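30S ribosomal protein S6 (Aquifex aeolicus, PDB 2J5A) probably binds 16S ribosomal RNA together with protein bS18, as a structural component of the small ribosomal subunit. Local coordinates at residues G41-R52 with N63-T73. Residues are numbered along the deposited sequence; the frame is centred on the assembly and turned at random.
Sequences GEILYEEDWGMR and NARYFLVQFKT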
loop_
_atom_site.group_PDB
_atom_site.type_symbol
_atom_site.label_atom_id
_atom_site.label_comp_id
_atom_site.label_asym_id
_atom_site.label_seq_id
_atom_site.Cartn_x
_atom_site.Cartn_y
_atom_site.Cartn_z
ATOM N N GLY A 41 2.901 -12.835 1.092
ATOM C CA GLY A 41 1.612 -12.293 0.688
ATOM C C GLY A 41 1.376 -12.480 -0.793
ATOM O O GLY A 41 2.298 -12.374 -1.581
ATOM N N GLU A 42 0.133 -12.752 -1.171
ATOM C CA GLU A 42 -0.224 -12.864 -2.580
ATOM C C GLU A 42 -1.016 -11.638 -2.978
ATOM O O GLU A 42 -2.044 -11.355 -2.381
ATOM C CB GLU A 42 -1.049 -14.119 -2.841
ATOM C CG GLU A 42 -1.275 -14.389 -4.321
ATOM C CD GLU A 42 -1.993 -15.697 -4.578
ATOM O OE1 GLU A 42 -1.499 -16.761 -4.136
ATOM O OE2 GLU A 42 -3.051 -15.660 -5.239
ATOM N N ILE A 43 -0.528 -10.924 -3.987
ATOM C CA ILE A 43 -1.182 -9.722 -4.489
ATOM C C ILE A 43 -2.418 -10.131 -5.295
ATOM O O ILE A 43 -2.302 -10.839 -6.293
ATOM C CB ILE A 43 -0.244 -8.870 -5.389
ATOM C CG1 ILE A 43 1.061 -8.504 -4.648
ATOM C CG2 ILE A 43 -0.964 -7.607 -5.886
ATOM C CD1 ILE A 43 0.905 -7.531 -3.461
ATOM N N LEU A 44 -3.585 -9.664 -4.845
ATOM C CA LEU A 44 -4.874 -9.990 -5.444
ATOM C C LEU A 44 -5.421 -8.891 -6.333
ATOM O O LEU A 44 -6.247 -9.150 -7.201
ATOM C CB LEU A 44 -5.905 -10.254 -4.343
ATOM C CG LEU A 44 -5.557 -11.317 -3.294
ATOM C CD1 LEU A 44 -6.680 -11.388 -2.300
ATOM C CD2 LEU A 44 -5.320 -12.689 -3.930
ATOM N N TYR A 45 -4.996 -7.657 -6.098
ATOM C CA TYR A 45 -5.612 -6.521 -6.745
ATOM C C TYR A 45 -4.784 -5.269 -6.504
ATOM O O TYR A 45 -4.034 -5.184 -5.520
ATOM C CB TYR A 45 -7.026 -6.334 -6.200
ATOM C CG TYR A 45 -7.793 -5.225 -6.853
ATOM C CD1 TYR A 45 -8.288 -5.359 -8.145
ATOM C CD2 TYR A 45 -7.998 -4.028 -6.196
ATOM C CE1 TYR A 45 -8.991 -4.337 -8.743
ATOM C CE2 TYR A 45 -8.699 -3.004 -6.783
ATOM C CZ TYR A 45 -9.198 -3.162 -8.048
ATOM O OH TYR A 45 -9.903 -2.125 -8.615
ATOM N N GLU A 46 -4.911 -4.313 -7.417
ATOM C CA GLU A 46 -4.168 -3.080 -7.344
ATOM C C GLU A 46 -4.836 -1.990 -8.153
ATOM O O GLU A 46 -5.413 -2.266 -9.198
ATOM C CB GLU A 46 -2.716 -3.299 -7.794
ATOM C CG GLU A 46 -2.480 -3.517 -9.287
ATOM C CD GLU A 46 -1.055 -4.000 -9.577
ATOM O OE1 GLU A 46 -0.801 -5.214 -9.448
ATOM O OE2 GLU A 46 -0.181 -3.170 -9.902
ATOM N N GLU A 47 -4.769 -0.758 -7.635
ATOM C CA GLU A 47 -5.289 0.445 -8.286
ATOM C C GLU A 47 -4.224 1.556 -8.184
ATOM O O GLU A 47 -3.590 1.739 -7.128
ATOM C CB GLU A 47 -6.589 0.918 -7.595
ATOM C CG GLU A 47 -7.875 0.275 -8.121
ATOM C CD GLU A 47 -9.097 0.474 -7.233
ATOM O OE1 GLU A 47 -9.009 1.073 -6.127
ATOM O OE2 GLU A 47 -10.181 -0.003 -7.643
ATOM N N ASP A 48 -4.057 2.297 -9.278
ATOM C CA ASP A 48 -3.306 3.528 -9.291
ATOM C C ASP A 48 -4.316 4.652 -9.300
ATOM O O ASP A 48 -5.150 4.720 -10.184
ATOM C CB ASP A 48 -2.450 3.596 -10.538
ATOM C CG ASP A 48 -1.496 4.766 -10.541
ATOM O OD1 ASP A 48 -1.713 5.777 -9.822
ATOM O OD2 ASP A 48 -0.520 4.657 -11.301
ATOM N N TRP A 49 -4.260 5.517 -8.301
ATOM C CA TRP A 49 -5.217 6.596 -8.165
ATOM C C TRP A 49 -4.622 7.913 -8.628
ATOM O O TRP A 49 -5.280 8.942 -8.547
ATOM C CB TRP A 49 -5.706 6.687 -6.705
ATOM C CG TRP A 49 -6.744 5.681 -6.457
ATOM C CD1 TRP A 49 -6.553 4.369 -6.126
ATOM C CD2 TRP A 49 -8.156 5.858 -6.597
ATOM N NE1 TRP A 49 -7.752 3.723 -6.047
ATOM C CE2 TRP A 49 -8.758 4.612 -6.326
ATOM C CE3 TRP A 49 -8.972 6.947 -6.934
ATOM C CZ2 TRP A 49 -10.130 4.425 -6.365
ATOM C CZ3 TRP A 49 -10.333 6.757 -6.979
ATOM C CH2 TRP A 49 -10.900 5.506 -6.693
ATOM N N GLY A 50 -3.378 7.887 -9.112
ATOM C CA GLY A 50 -2.739 9.091 -9.590
ATOM C C GLY A 50 -2.569 10.173 -8.550
ATOM O O GLY A 50 -2.637 9.926 -7.337
ATOM N N MET A 51 -2.320 11.388 -9.036
ATOM C CA MET A 51 -2.062 12.541 -8.171
ATOM C C MET A 51 -3.367 13.026 -7.572
ATOM O O MET A 51 -4.367 13.183 -8.287
ATOM C CB MET A 51 -1.392 13.679 -8.960
ATOM C CG MET A 51 -0.073 13.303 -9.625
ATOM S SD MET A 51 1.171 12.607 -8.483
ATOM C CE MET A 51 1.400 13.928 -7.296
ATOM N N ARG A 52 -3.371 13.232 -6.264
ATOM C CA ARG A 52 -4.550 13.704 -5.562
ATOM C C ARG A 52 -4.178 14.823 -4.622
ATOM O O ARG A 52 -3.113 14.799 -4.015
ATOM C CB ARG A 52 -5.189 12.593 -4.743
ATOM C CG ARG A 52 -5.858 11.549 -5.567
ATOM C CD ARG A 52 -6.366 10.404 -4.710
ATOM N NE ARG A 52 -7.572 10.745 -3.953
ATOM C CZ ARG A 52 -8.799 10.783 -4.466
ATOM N NH1 ARG A 52 -9.005 10.521 -5.759
ATOM N NH2 ARG A 52 -9.832 11.094 -3.686
ATOM N N ASN A 63 -0.198 17.818 -2.464
ATOM C CA ASN A 63 -0.638 16.754 -3.365
ATOM C C ASN A 63 0.198 15.507 -3.073
ATOM O O ASN A 63 1.240 15.598 -2.423
ATOM C CB ASN A 63 -0.441 17.170 -4.834
ATOM C CG ASN A 63 -1.238 18.410 -5.217
ATOM O OD1 ASN A 63 -2.455 18.338 -5.518
ATOM N ND2 ASN A 63 -0.568 19.563 -5.204
ATOM N N ALA A 64 -0.243 14.355 -3.563
ATOM C CA ALA A 64 0.538 13.117 -3.429
ATOM C C ALA A 64 0.064 12.049 -4.400
ATOM O O ALA A 64 -1.057 12.100 -4.870
ATOM C CB ALA A 64 0.461 12.598 -1.986
ATOM N N ARG A 65 0.923 11.075 -4.680
ATOM C CA ARG A 65 0.571 9.960 -5.549
ATOM C C ARG A 65 0.039 8.752 -4.738
ATOM O O ARG A 65 0.770 8.166 -3.924
ATOM C CB ARG A 65 1.785 9.539 -6.382
ATOM C CG ARG A 65 1.520 8.340 -7.282
ATOM C CD ARG A 65 0.366 8.585 -8.247
ATOM N NE ARG A 65 0.460 7.665 -9.369
ATOM C CZ ARG A 65 1.247 7.850 -10.431
ATOM N NH1 ARG A 65 2.001 8.933 -10.542
ATOM N NH2 ARG A 65 1.262 6.943 -11.391
ATOM N N TYR A 66 -1.214 8.374 -5.005
ATOM C CA TYR A 66 -1.896 7.326 -4.271
ATOM C C TYR A 66 -1.933 6.034 -5.033
ATOM O O TYR A 66 -2.360 6.006 -6.183
ATOM C CB TYR A 66 -3.340 7.730 -3.945
ATOM C CG TYR A 66 -3.496 8.596 -2.711
ATOM C CD1 TYR A 66 -3.426 9.972 -2.802
ATOM C CD2 TYR A 66 -3.733 8.042 -1.476
ATOM C CE1 TYR A 66 -3.573 10.785 -1.688
ATOM C CE2 TYR A 66 -3.892 8.841 -0.353
ATOM C CZ TYR A 66 -3.812 10.217 -0.478
ATOM O OH TYR A 66 -3.969 11.026 0.610
ATOM N N PHE A 67 -1.498 4.966 -4.361
ATOM C CA PHE A 67 -1.642 3.602 -4.835
ATOM C C PHE A 67 -2.436 2.777 -3.808
ATOM O O PHE A 67 -2.430 3.076 -2.623
ATOM C CB PHE A 67 -0.277 2.926 -5.056
ATOM C CG PHE A 67 0.586 3.574 -6.110
ATOM C CD1 PHE A 67 0.355 3.338 -7.457
ATOM C CD2 PHE A 67 1.665 4.373 -5.755
ATOM C CE1 PHE A 67 1.133 3.901 -8.409
ATOM C CE2 PHE A 67 2.466 4.942 -6.730
ATOM C CZ PHE A 67 2.186 4.716 -8.063
ATOM N N LEU A 68 -3.064 1.703 -4.285
ATOM C CA LEU A 68 -3.838 0.774 -3.459
ATOM C C LEU A 68 -3.522 -0.636 -3.900
ATOM O O LEU A 68 -3.520 -0.917 -5.103
ATOM C CB LEU A 68 -5.353 1.026 -3.629
ATOM C CG LEU A 68 -6.357 0.193 -2.813
ATOM C CD1 LEU A 68 -7.642 0.983 -2.654
ATOM C CD2 LEU A 68 -6.633 -1.206 -3.409
ATOM N N VAL A 69 -3.271 -1.516 -2.924
ATOM C CA VAL A 69 -3.026 -2.942 -3.194
ATOM C C VAL A 69 -3.799 -3.819 -2.174
ATOM O O VAL A 69 -3.896 -3.491 -0.982
ATOM C CB VAL A 69 -1.487 -3.268 -3.261
ATOM C CG1 VAL A 69 -0.849 -3.255 -1.904
ATOM C CG2 VAL A 69 -1.224 -4.623 -3.966
ATOM N N GLN A 70 -4.409 -4.885 -2.675
ATOM C CA GLN A 70 -5.019 -5.895 -1.819
ATOM C C GLN A 70 -4.205 -7.159 -1.935
ATOM O O GLN A 70 -3.604 -7.453 -2.993
ATOM C CB GLN A 70 -6.475 -6.186 -2.179
ATOM C CG GLN A 70 -7.373 -4.961 -2.210
ATOM C CD GLN A 70 -8.776 -5.306 -2.648
ATOM O OE1 GLN A 70 -8.974 -6.233 -3.428
ATOM N NE2 GLN A 70 -9.766 -4.571 -2.130
ATOM N N PHE A 71 -4.141 -7.876 -0.828
ATOM C CA PHE A 71 -3.333 -9.071 -0.758
ATOM C C PHE A 71 -3.867 -10.010 0.317
ATOM O O PHE A 71 -4.663 -9.607 1.177
ATOM C CB PHE A 71 -1.856 -8.718 -0.533
ATOM C CG PHE A 71 -1.557 -8.088 0.811
ATOM C CD1 PHE A 71 -1.686 -6.721 0.998
ATOM C CD2 PHE A 71 -1.102 -8.860 1.870
ATOM C CE1 PHE A 71 -1.402 -6.134 2.230
ATOM C CE2 PHE A 71 -0.818 -8.290 3.117
ATOM C CZ PHE A 71 -0.966 -6.913 3.289
ATOM N N LYS A 72 -3.464 -11.277 0.214
ATOM C CA LYS A 72 -3.804 -12.287 1.212
ATOM C C LYS A 72 -2.525 -12.895 1.772
ATOM O O LYS A 72 -1.508 -12.948 1.092
ATOM C CB LYS A 72 -4.760 -13.345 0.647
ATOM C CG LYS A 72 -4.244 -14.203 -0.513
ATOM C CD LYS A 72 -5.309 -15.268 -0.887
ATOM C CE LYS A 72 -5.045 -15.980 -2.210
ATOM N NZ LYS A 72 -6.307 -16.648 -2.709
ATOM N N THR A 73 -2.558 -13.306 3.030
ATOM C CA THR A 73 -1.374 -13.900 3.655
ATOM C C THR A 73 -1.732 -14.688 4.906
ATOM O O THR A 73 -2.701 -14.369 5.592
ATOM C CB THR A 73 -0.338 -12.826 4.076
ATOM O OG1 THR A 73 0.885 -13.461 4.471
ATOM C CG2 THR A 73 -0.851 -12.001 5.241
#
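D48 and R65 join across the antiparallel beta hairpin of strands 41-53 and 63-73, which forms one side of the four-stranded S6 sheet, with 41-53 at its outer edge. R65 can be followed outward: its CB touches M51 SD, CD rests against the G50 backbone, 3.4 Å from G50 C, and NE reaches D48 OD1 at 2.9 Å. NH2 then meets D48 OD2 with an N-H...O angle of 174°, while NH1 turns to E22 of helix 22-38. The grip is side-on, each carboxylate oxygen using its syn lone pair, with carboxylate and guanidinium only 21° from coplanar. D48 OD1 also takes the G50 amide on its anti side, closing an Asx turn, and OD2 has a second charged partner in K26. An asparagine in place of D48 would probably lose the two-oxygen charged grip on NE and NH2, leaving R65 to its bridge with E22 and K26 without this partner.

Beside this pair, F67 CE1 comes within 3.4 Å of D48 OD2, and the F67 ring stacks on F29 of the helix. Farther along the same face, V69 CG2 packs against I43 CG2 at 3.6 Å. The register slips by one residue at a classic beta bulge: L44 and Y45 both face Q70, whose carbonyl accepts a bond from L44 N and a weak one from Y45 N.

On the other face, Q70 OE1 sits 3.4 Å from Y45 CB, its amide lying obliquely beside the ring; NE2 is bonded to E11 and OE1 to the backbone N of K106. R52 lays its aliphatic chain along Y66, the bend at chi3 (75°) turning the guanidinium aside after CD, which sits 3.5 Å from Y66 CD1.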